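Local coordinates for protein extracellular sialidase/neuraminidase, putative (Aspergillus fumigatus, PDB 2XZI) that releases terminal deaminoneuraminic acid (KDN), probably from glycoconjugates, as a fungal extracellular sialidase that is a KDNase, at residues T291-N295 with Y338-T342; T231-P236 with G278-R282; R39-V43 with A351-S355. All blocks are in the same frame, centred on the assembly; numbering follows the deposited sequence. Where two conformers were deposited one is given.

Interaction 1. Residues T291-N295 with Y338-T342; sequences TIFLN and YSSMT. With KDM (deamino-alpha-neuraminic acid), chain C.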
loop_
_atom_site.group_PDB
_atom_site.type_symbol
_atom_site.label_atom_id
_atom_site.label_comp_id
_atom_site.label_asym_id
_atom_site.label_seq_id
_atom_site.Cartn_x
_atom_site.Cartn_y
_atom_site.Cartn_z
ATOM N N THR A 291 17.266 -1.393 -3.888
ATOM C CA THR A 291 15.930 -1.702 -3.426
ATOM C C THR A 291 15.683 -0.772 -2.259
ATOM O O THR A 291 16.578 -0.552 -1.422
ATOM C CB THR A 291 15.812 -3.160 -2.939
ATOM O OG1 THR A 291 16.231 -4.061 -3.970
ATOM C CG2 THR A 291 14.386 -3.510 -2.570
ATOM N N ILE A 292 14.478 -0.202 -2.218
ATOM C CA ILE A 292 14.032 0.703 -1.161
ATOM C C ILE A 292 13.001 -0.013 -0.274
ATOM O O ILE A 292 12.150 -0.759 -0.762
ATOM C CB ILE A 292 13.372 1.995 -1.754
ATOM C CG1 ILE A 292 14.104 2.543 -3.000
ATOM C CG2 ILE A 292 13.195 3.044 -0.648
ATOM C CD1 ILE A 292 15.584 2.955 -2.785
ATOM N N PHE A 293 13.096 0.208 1.039
ATOM C CA PHE A 293 12.141 -0.353 1.997
ATOM C C PHE A 293 11.657 0.733 2.955
ATOM O O PHE A 293 12.430 1.617 3.337
ATOM C CB PHE A 293 12.765 -1.511 2.781
ATOM C CG PHE A 293 11.806 -2.166 3.727
ATOM C CD1 PHE A 293 10.783 -2.984 3.250
ATOM C CD2 PHE A 293 11.897 -1.942 5.101
ATOM C CE1 PHE A 293 9.876 -3.583 4.111
ATOM C CE2 PHE A 293 10.984 -2.541 5.980
ATOM C CZ PHE A 293 9.966 -3.367 5.478
ATOM N N LEU A 294 10.380 0.665 3.337
ATOM C CA LEU A 294 9.784 1.624 4.262
ATOM C C LEU A 294 8.847 0.915 5.224
ATOM O O LEU A 294 7.968 0.156 4.810
ATOM C CB LEU A 294 8.984 2.660 3.471
ATOM C CG LEU A 294 8.219 3.742 4.233
ATOM C CD1 LEU A 294 9.069 4.575 5.180
ATOM C CD2 LEU A 294 7.559 4.644 3.183
ATOM N N ASN A 295 9.041 1.161 6.519
ATOM C CA ASN A 295 8.129 0.661 7.553
ATOM C C ASN A 295 8.380 1.459 8.821
ATOM O O ASN A 295 9.177 2.410 8.820
ATOM C CB ASN A 295 8.282 -0.867 7.788
ATOM C CG ASN A 295 9.368 -1.226 8.817
ATOM O OD1 ASN A 295 10.438 -0.613 8.855
ATOM N ND2 ASN A 295 9.078 -2.232 9.651
ATOM N N TYR A 338 0.790 2.438 7.947
ATOM C CA TYR A 338 0.925 1.841 6.602
ATOM C C TYR A 338 1.525 2.838 5.616
ATOM O O TYR A 338 1.389 4.058 5.779
ATOM C CB TYR A 338 -0.440 1.413 6.056
ATOM C CG TYR A 338 -1.072 0.179 6.666
ATOM C CD1 TYR A 338 -1.016 -0.091 8.044
ATOM C CD2 TYR A 338 -1.789 -0.700 5.851
ATOM C CE1 TYR A 338 -1.650 -1.240 8.575
ATOM C CE2 TYR A 338 -2.390 -1.824 6.362
ATOM C CZ TYR A 338 -2.316 -2.095 7.720
ATOM O OH TYR A 338 -2.949 -3.216 8.229
ATOM N N SER A 339 2.183 2.326 4.578
ATOM C CA SER A 339 2.848 3.175 3.606
ATOM C C SER A 339 2.857 2.536 2.228
ATOM O O SER A 339 2.613 1.336 2.083
ATOM C CB SER A 339 4.286 3.454 4.058
ATOM O OG SER A 339 5.038 2.245 4.035
ATOM N N SER A 340 3.151 3.356 1.216
ATOM C CA SER A 340 3.274 2.899 -0.166
ATOM C C SER A 340 4.277 3.782 -0.881
ATOM O O SER A 340 4.293 4.994 -0.661
ATOM C CB SER A 340 1.919 2.949 -0.875
ATOM O OG SER A 340 1.978 2.350 -2.160
ATOM N N MET A 341 5.120 3.175 -1.716
ATOM C CA MET A 341 6.095 3.938 -2.490
ATOM C C MET A 341 6.033 3.675 -3.985
ATOM O O MET A 341 5.751 2.555 -4.432
ATOM C CB MET A 341 7.536 3.618 -2.041
ATOM C CG MET A 341 7.851 3.981 -0.603
ATOM S SD MET A 341 9.564 3.587 -0.215
ATOM C CE MET A 341 9.525 1.781 -0.176
ATOM N N THR A 342 6.361 4.715 -4.736
ATOM C CA THR A 342 6.561 4.635 -6.184
ATOM C C THR A 342 7.777 5.479 -6.581
ATOM O O THR A 342 8.213 6.362 -5.840
ATOM C CB THR A 342 5.311 5.085 -6.967
ATOM O OG1 THR A 342 5.482 4.761 -8.357
ATOM C CG2 THR A 342 5.103 6.579 -6.826
HETATM C C2 KDM C . -5.216 -3.382 10.522
HETATM C C1 KDM C . -4.070 -2.671 11.232
HETATM C C3 KDM C . -5.737 -2.532 9.349
HETATM C C4 KDM C . -6.372 -3.379 8.208
HETATM C C5 KDM C . -6.708 -4.825 8.593
HETATM C C6 KDM C . -5.433 -5.515 9.137
HETATM C C7 KDM C . -5.710 -6.887 9.771
HETATM C C8 KDM C . -4.389 -7.595 10.123
HETATM C C9 KDM C . -4.651 -8.932 10.796
HETATM O O5 KDM C . -7.276 -5.546 7.470
HETATM O O1A KDM C . -3.979 -1.426 11.119
HETATM O O1B KDM C . -3.307 -3.410 11.899
HETATM O O4 KDM C . -7.573 -2.724 7.796
HETATM O O6 KDM C . -4.726 -4.702 10.134
HETATM O O7 KDM C . -6.487 -6.703 10.957
HETATM O O8 KDM C . -3.618 -7.850 8.939
HETATM O O9 KDM C . -5.284 -9.786 9.829
HETATM O O2 KDM C . -6.232 -3.522 11.523
#

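Interaction 2. Residues T231-P236 with G278-R282; sequences TIVQTP and GSVLR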
loop_
_atom_site.group_PDB
_atom_site.type_symbol
_atom_site.label_atom_id
_atom_site.label_comp_id
_atom_site.label_asym_id
_atom_site.label_seq_id
_atom_site.Cartn_x
_atom_site.Cartn_y
_atom_site.Cartn_z
ATOM N N THR A 231 4.398 -7.889 0.961
ATOM C CA THR A 231 5.024 -7.040 -0.056
ATOM C C THR A 231 5.885 -7.927 -0.940
ATOM O O THR A 231 6.363 -8.973 -0.499
ATOM C CB THR A 231 5.900 -5.883 0.518
ATOM O OG1 THR A 231 7.183 -6.369 0.961
ATOM C CG2 THR A 231 5.201 -5.151 1.662
ATOM N N ILE A 232 6.056 -7.509 -2.189
ATOM C CA ILE A 232 6.849 -8.244 -3.171
ATOM C C ILE A 232 7.776 -7.290 -3.915
ATOM O O ILE A 232 7.402 -6.144 -4.246
ATOM C CB ILE A 232 5.924 -9.021 -4.166
ATOM C CG1 ILE A 232 6.713 -10.023 -5.020
ATOM C CG2 ILE A 232 5.129 -8.068 -5.077
ATOM C CD1 ILE A 232 6.974 -11.336 -4.352
ATOM N N VAL A 233 8.999 -7.751 -4.160
ATOM C CA VAL A 233 9.927 -7.032 -5.033
ATOM C C VAL A 233 10.749 -8.050 -5.807
ATOM O O VAL A 233 10.925 -9.190 -5.363
ATOM C CB VAL A 233 10.818 -6.019 -4.249
ATOM C CG1 VAL A 233 12.067 -6.702 -3.667
ATOM C CG2 VAL A 233 11.207 -4.816 -5.119
ATOM N N GLN A 234 11.232 -7.620 -6.965
ATOM C CA GLN A 234 12.223 -8.383 -7.696
ATOM C C GLN A 234 13.562 -7.752 -7.361
ATOM O O GLN A 234 13.770 -6.569 -7.597
ATOM C CB GLN A 234 11.960 -8.316 -9.191
ATOM C CG GLN A 234 12.777 -9.328 -9.969
ATOM C CD GLN A 234 12.534 -9.276 -11.462
ATOM O OE1 GLN A 234 11.978 -8.309 -12.012
ATOM N NE2 GLN A 234 12.975 -10.329 -12.140
ATOM N N THR A 235 14.426 -8.549 -6.757
ATOM C CA THR A 235 15.732 -8.089 -6.294
ATOM C C THR A 235 16.682 -7.963 -7.490
ATOM O O THR A 235 16.352 -8.430 -8.582
ATOM C CB THR A 235 16.271 -8.976 -5.140
ATOM O OG1 THR A 235 16.080 -10.358 -5.452
ATOM C CG2 THR A 235 15.488 -8.675 -3.862
ATOM N N PRO A 236 17.831 -7.285 -7.308
ATOM C CA PRO A 236 18.691 -7.067 -8.467
ATOM C C PRO A 236 19.157 -8.356 -9.154
ATOM O O PRO A 236 19.347 -8.347 -10.365
ATOM C CB PRO A 236 19.870 -6.280 -7.884
ATOM C CG PRO A 236 19.246 -5.514 -6.727
ATOM C CD PRO A 236 18.281 -6.501 -6.139
ATOM N N GLY A 278 4.200 -2.710 5.610
ATOM C CA GLY A 278 5.334 -1.946 5.103
ATOM C C GLY A 278 5.230 -1.870 3.591
ATOM O O GLY A 278 4.240 -2.349 3.004
ATOM N N SER A 279 6.247 -1.271 2.963
ATOM C CA SER A 279 6.304 -1.156 1.512
ATOM C C SER A 279 7.741 -1.361 1.034
ATOM O O SER A 279 8.698 -1.107 1.779
ATOM C CB SER A 279 5.688 0.177 1.029
ATOM O OG SER A 279 6.327 1.310 1.628
ATOM N N VAL A 280 7.875 -1.813 -0.211
ATOM C CA VAL A 280 9.175 -2.113 -0.797
ATOM C C VAL A 280 9.122 -1.700 -2.280
ATOM O O VAL A 280 8.048 -1.714 -2.878
ATOM C CB VAL A 280 9.522 -3.625 -0.645
ATOM C CG1 VAL A 280 8.612 -4.513 -1.539
ATOM C CG2 VAL A 280 11.012 -3.877 -0.917
ATOM N N LEU A 281 10.271 -1.328 -2.850
ATOM C CA LEU A 281 10.309 -0.747 -4.188
ATOM C C LEU A 281 11.625 -1.065 -4.885
ATOM O O LEU A 281 12.689 -0.834 -4.325
ATOM C CB LEU A 281 10.133 0.773 -4.105
ATOM C CG LEU A 281 10.143 1.534 -5.429
ATOM C CD1 LEU A 281 8.869 1.200 -6.221
ATOM C CD2 LEU A 281 10.221 3.044 -5.215
ATOM N N ARG A 282 11.539 -1.589 -6.103
ATOM C CA ARG A 282 12.712 -1.713 -6.956
ATOM C C ARG A 282 12.997 -0.342 -7.559
ATOM O O ARG A 282 12.171 0.223 -8.294
ATOM C CB ARG A 282 12.413 -2.728 -8.050
ATOM C CG ARG A 282 13.515 -2.933 -9.077
ATOM C CD ARG A 282 13.038 -4.003 -10.046
ATOM N NE ARG A 282 13.966 -4.242 -11.148
ATOM C CZ ARG A 282 14.802 -5.275 -11.229
ATOM N NH1 ARG A 282 14.860 -6.195 -10.260
ATOM N NH2 ARG A 282 15.591 -5.380 -12.291
HETATM O O HOH W 1 7.381 -3.482 -4.894
HETATM O O HOH W 2 17.025 -7.893 -11.888
#

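Interaction 3. Residues R39-V43 with A351-S355; sequences RIPAV and ALVES. With KDM (deamino-alpha-neuraminic acid), chain C.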
loop_
_atom_site.group_PDB
_atom_site.type_symbol
_atom_site.label_atom_id
_atom_site.label_comp_id
_atom_site.label_asym_id
_atom_site.label_seq_id
_atom_site.Cartn_x
_atom_site.Cartn_y
_atom_site.Cartn_z
ATOM N N ARG A 39 -7.267 5.662 5.413
ATOM C CA ARG A 39 -6.224 4.694 5.786
ATOM C C ARG A 39 -5.880 3.819 4.594
ATOM O O ARG A 39 -6.550 3.871 3.562
ATOM C CB ARG A 39 -6.711 3.819 6.944
ATOM C CG ARG A 39 -6.696 4.494 8.318
ATOM C CD ARG A 39 -6.594 3.474 9.450
ATOM N NE ARG A 39 -5.364 2.720 9.295
ATOM C CZ ARG A 39 -5.133 1.505 9.770
ATOM N NH1 ARG A 39 -6.034 0.867 10.500
ATOM N NH2 ARG A 39 -3.971 0.922 9.482
ATOM N N ILE A 40 -4.808 3.046 4.748
ATOM C CA ILE A 40 -4.473 1.977 3.801
ATOM C C ILE A 40 -4.100 2.510 2.407
ATOM O O ILE A 40 -4.801 2.254 1.426
ATOM C CB ILE A 40 -5.587 0.878 3.720
ATOM C CG1 ILE A 40 -6.275 0.608 5.079
ATOM C CG2 ILE A 40 -5.012 -0.409 3.162
ATOM C CD1 ILE A 40 -5.366 0.184 6.201
ATOM N N PRO A 41 -2.989 3.263 2.324
ATOM C CA PRO A 41 -2.539 3.888 1.071
ATOM C C PRO A 41 -1.964 2.920 0.034
ATOM O O PRO A 41 -1.399 1.873 0.373
ATOM C CB PRO A 41 -1.426 4.834 1.533
ATOM C CG PRO A 41 -0.880 4.151 2.761
ATOM C CD PRO A 41 -2.122 3.647 3.454
ATOM N N ALA A 42 -2.107 3.290 -1.231
ATOM C CA ALA A 42 -1.403 2.613 -2.313
ATOM C C ALA A 42 -1.096 3.666 -3.355
ATOM O O ALA A 42 -1.958 4.494 -3.641
ATOM C CB ALA A 42 -2.276 1.550 -2.909
ATOM N N VAL A 43 0.078 3.622 -3.961
ATOM C CA VAL A 43 0.464 4.618 -4.972
ATOM C C VAL A 43 1.245 3.977 -6.110
ATOM O O VAL A 43 2.096 3.096 -5.883
ATOM C CB VAL A 43 1.252 5.807 -4.339
ATOM C CG1 VAL A 43 2.632 5.362 -3.809
ATOM C CG2 VAL A 43 1.367 6.986 -5.311
ATOM N N ALA A 351 6.078 8.704 -1.639
ATOM C CA ALA A 351 5.575 7.832 -0.594
ATOM C C ALA A 351 4.292 8.379 0.012
ATOM O O ALA A 351 4.197 9.571 0.305
ATOM C CB ALA A 351 6.633 7.631 0.484
ATOM N N LEU A 352 3.322 7.494 0.206
ATOM C CA LEU A 352 2.150 7.779 1.025
ATOM C C LEU A 352 2.373 7.158 2.379
ATOM O O LEU A 352 2.829 6.022 2.464
ATOM C CB LEU A 352 0.888 7.190 0.391
ATOM C CG LEU A 352 0.398 7.821 -0.896
ATOM C CD1 LEU A 352 -0.764 7.030 -1.447
ATOM C CD2 LEU A 352 -0.002 9.312 -0.712
ATOM N N VAL A 353 2.038 7.900 3.435
ATOM C CA VAL A 353 2.254 7.440 4.810
ATOM C C VAL A 353 1.057 7.844 5.671
ATOM O O VAL A 353 0.643 9.016 5.672
ATOM C CB VAL A 353 3.558 8.032 5.442
ATOM C CG1 VAL A 353 3.886 7.323 6.762
ATOM C CG2 VAL A 353 4.752 7.939 4.479
ATOM N N GLU A 354 0.504 6.873 6.392
ATOM C CA GLU A 354 -0.550 7.139 7.359
ATOM C C GLU A 354 -0.105 8.052 8.492
ATOM O O GLU A 354 1.071 8.069 8.877
ATOM C CB GLU A 354 -1.044 5.830 7.978
ATOM C CG GLU A 354 -1.765 4.930 7.005
ATOM C CD GLU A 354 -2.417 3.727 7.713
ATOM O OE1 GLU A 354 -1.861 3.245 8.722
ATOM O OE2 GLU A 354 -3.472 3.252 7.256
ATOM N N SER A 355 -1.078 8.799 9.010
ATOM C CA SER A 355 -0.899 9.660 10.172
ATOM C C SER A 355 -2.145 9.577 11.055
ATOM O O SER A 355 -3.219 9.329 10.558
ATOM C CB SER A 355 -0.681 11.092 9.699
ATOM O OG SER A 355 -0.196 11.906 10.742
HETATM C C2 KDM C . -5.216 -3.382 10.522
HETATM C C1 KDM C . -4.070 -2.671 11.232
HETATM C C3 KDM C . -5.737 -2.532 9.349
HETATM C C4 KDM C . -6.372 -3.379 8.208
HETATM C C5 KDM C . -6.708 -4.825 8.593
HETATM C C6 KDM C . -5.433 -5.515 9.137
HETATM C C7 KDM C . -5.710 -6.887 9.771
HETATM C C8 KDM C . -4.389 -7.595 10.123
HETATM C C9 KDM C . -4.651 -8.932 10.796
HETATM O O5 KDM C . -7.276 -5.546 7.470
HETATM O O1A KDM C . -3.979 -1.426 11.119
HETATM O O1B KDM C . -3.307 -3.410 11.899
HETATM O O4 KDM C . -7.573 -2.724 7.796
HETATM O O6 KDM C . -4.726 -4.702 10.134
HETATM O O7 KDM C . -6.487 -6.703 10.957
HETATM O O8 KDM C . -3.618 -7.850 8.939
HETATM O O9 KDM C . -5.284 -9.786 9.829
HETATM O O2 KDM C . -6.232 -3.522 11.523
#

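Interaction 1. Residues T291-N295 with Y338-T342
Met-341 pushes its terminal methyl into the angle between Ile-292 and Leu-294. The first part of its chain rises straight, with CG anti to the carbonyl carbon, and a bend about the CG-SD bond (chi3 -71°) then turns CE onto the opposing backbone. There CE lies 3.7 Å from the carbonyl O of Ile-292 and 3.8 Å from CB of Leu-294. The sulfur, one atom back along the chain, takes the branch methyl of isoleucine, SD to Ile-292 CG2 3.7 Å, the two side chains slanting across each other. That methyl stands anti to its own backbone N, whereas the longer CG1 branch of Ile-292 leads away. A flexible, unbranched thioether suits this place because it can follow both a methyl and the opposing main chain.

The strands belong to neighbouring blades of the six-bladed sialidase beta-propeller: 338-342 is part of the innermost strand of one blade, 291-294 of the second strand of the blade before it. They run nearly antiparallel, 158° between directions, yet their axes are 8.1 Å apart and no hydrogen bond joins them, so the contact is made by side chains, with Met-341 also resting on the opposing backbone. Leu-294 extends across it with CG anti to the backbone N. Its CD2 branch rests beside CB of Ser-339 at 3.6 Å, and its CG lies 3.5 Å from Ser-339 OG. The small serine fits against the leucine, and its buried hydroxyl is satisfied by Ser-279 OG.

Tyr-338 points the other way, into the sugar pocket, where OH comes within 3.0 Å of KDM O6 and the carboxylate atom O1A approaches the ring obliquely. Glu-229 hydrogen-bonds to the tyrosine hydroxyl, and Arg-39 makes a cation-pi contact with the ring. The Tyr-Glu pair is consistent with the nucleophile arrangement of sialidases.

Interaction 2. Residues T231-P236 with G278-R282
Arg-282 NH1 is held by two successive backbone carbonyls: it donates to Gln-234 O at 2.9 Å with a fairly straight N-H line (152°), and more weakly to Thr-235 O at 3.2 Å. The first bond reaches its oxygen from well above the carbonyl plane, 69° out, although the acceptor lies in the plane of the guanidinium. A long arginine suits this place because its chain, extended from CG to NE, runs alongside Gln-234 in the same direction and reaches the carbonyls where strand 231-234 ends. Gln-234 OE1 lies above the rim of one guanidinium face; it accepts from Thr-194 N while NE2 donates to Gly-238 O, so the amide is held from both ends. NH2 of Arg-282 donates to a water, which in turn donates to Pro-236 O.

Towards the other end small side chains pack closely. Val-280 places CG1 between its backbone N and carbonyl carbon, where it meets Thr-231 OG1 at 3.4 Å and Val-233 CB at 3.8 Å. Thr-231 OG1 is hydrogen-bonded to Asn-243 O, and its methyl CG2 rests 3.3 Å from Gly-278 O. Another water donates to both Ile-232 O (2.7 Å) and Val-280 O (2.8 Å), bridging two strands that share no direct backbone bond. Both are inner strands of adjacent propeller blades, nearly parallel at 15°; strand 240-244 flanks the first in its own sheet, and strand 290-294 the second.

Interaction 3. Residues R39-V43 with A351-S355
Leu-352 lies against the ring of Pro-41, their CB atoms 3.5 Å apart, tighter than ordinary van der Waals contact. With its CG anti to the carbonyl carbon (chi1 -69°), the leucine sends CD1 on to within 3.7 Å of Val-43 CB. The rigid proline ring also crosses Glu-354 at about a right angle, CD against CG, covering the aliphatic part of the acid. These strands, almost exactly antiparallel at 175°, face each other between blades of the six-bladed propeller: 39-43 is in the innermost strand of one, 351-355 in the second strand of its neighbour.

At the pocket end Arg-39 grips Glu-354 side-on in a buried salt bridge. NE meets OE2 at 2.8 Å from above the carboxylate plane, while NH2 reaches the syn lone pair of OE1 at 3.2 Å. OE2 also accepts from Ile-40 N at 2.8 Å, on its anti side. The acid thus fixes the orientation of the guanidinium. The guanidinium's other edge meets the KDM carboxylate, with NH2 and NH1 donating to O1A at 2.9 and 3.1 Å. Arg-245 and Arg-302 also bind KDM, consistent with the arginine triad of sialidases.

The three contacts lie at successive blade interfaces, going round the centre of the propeller. Interactions 1 and 2, with centres about 8 Å apart, share the sheet of strands 279-284 and 290-294, joined by Ile-292 N to Leu-281 O at 2.8 Å; the pair of Ser-339 and Ser-279 links them a second time. Interactions 1 and 3, centres about 10 Å apart, meet on strands 334-343 and 349-356, where Tyr-338 N lies 2.9 Å from Glu-354 OE1. Glu-354 thereby ties the tyrosine backbone to Arg-39, and Tyr-338 and Arg-39 both face the same KDM. Interaction 2 is more remote, its centre about 16 Å from that of interaction 3 and their nearest atoms about 6 Å apart.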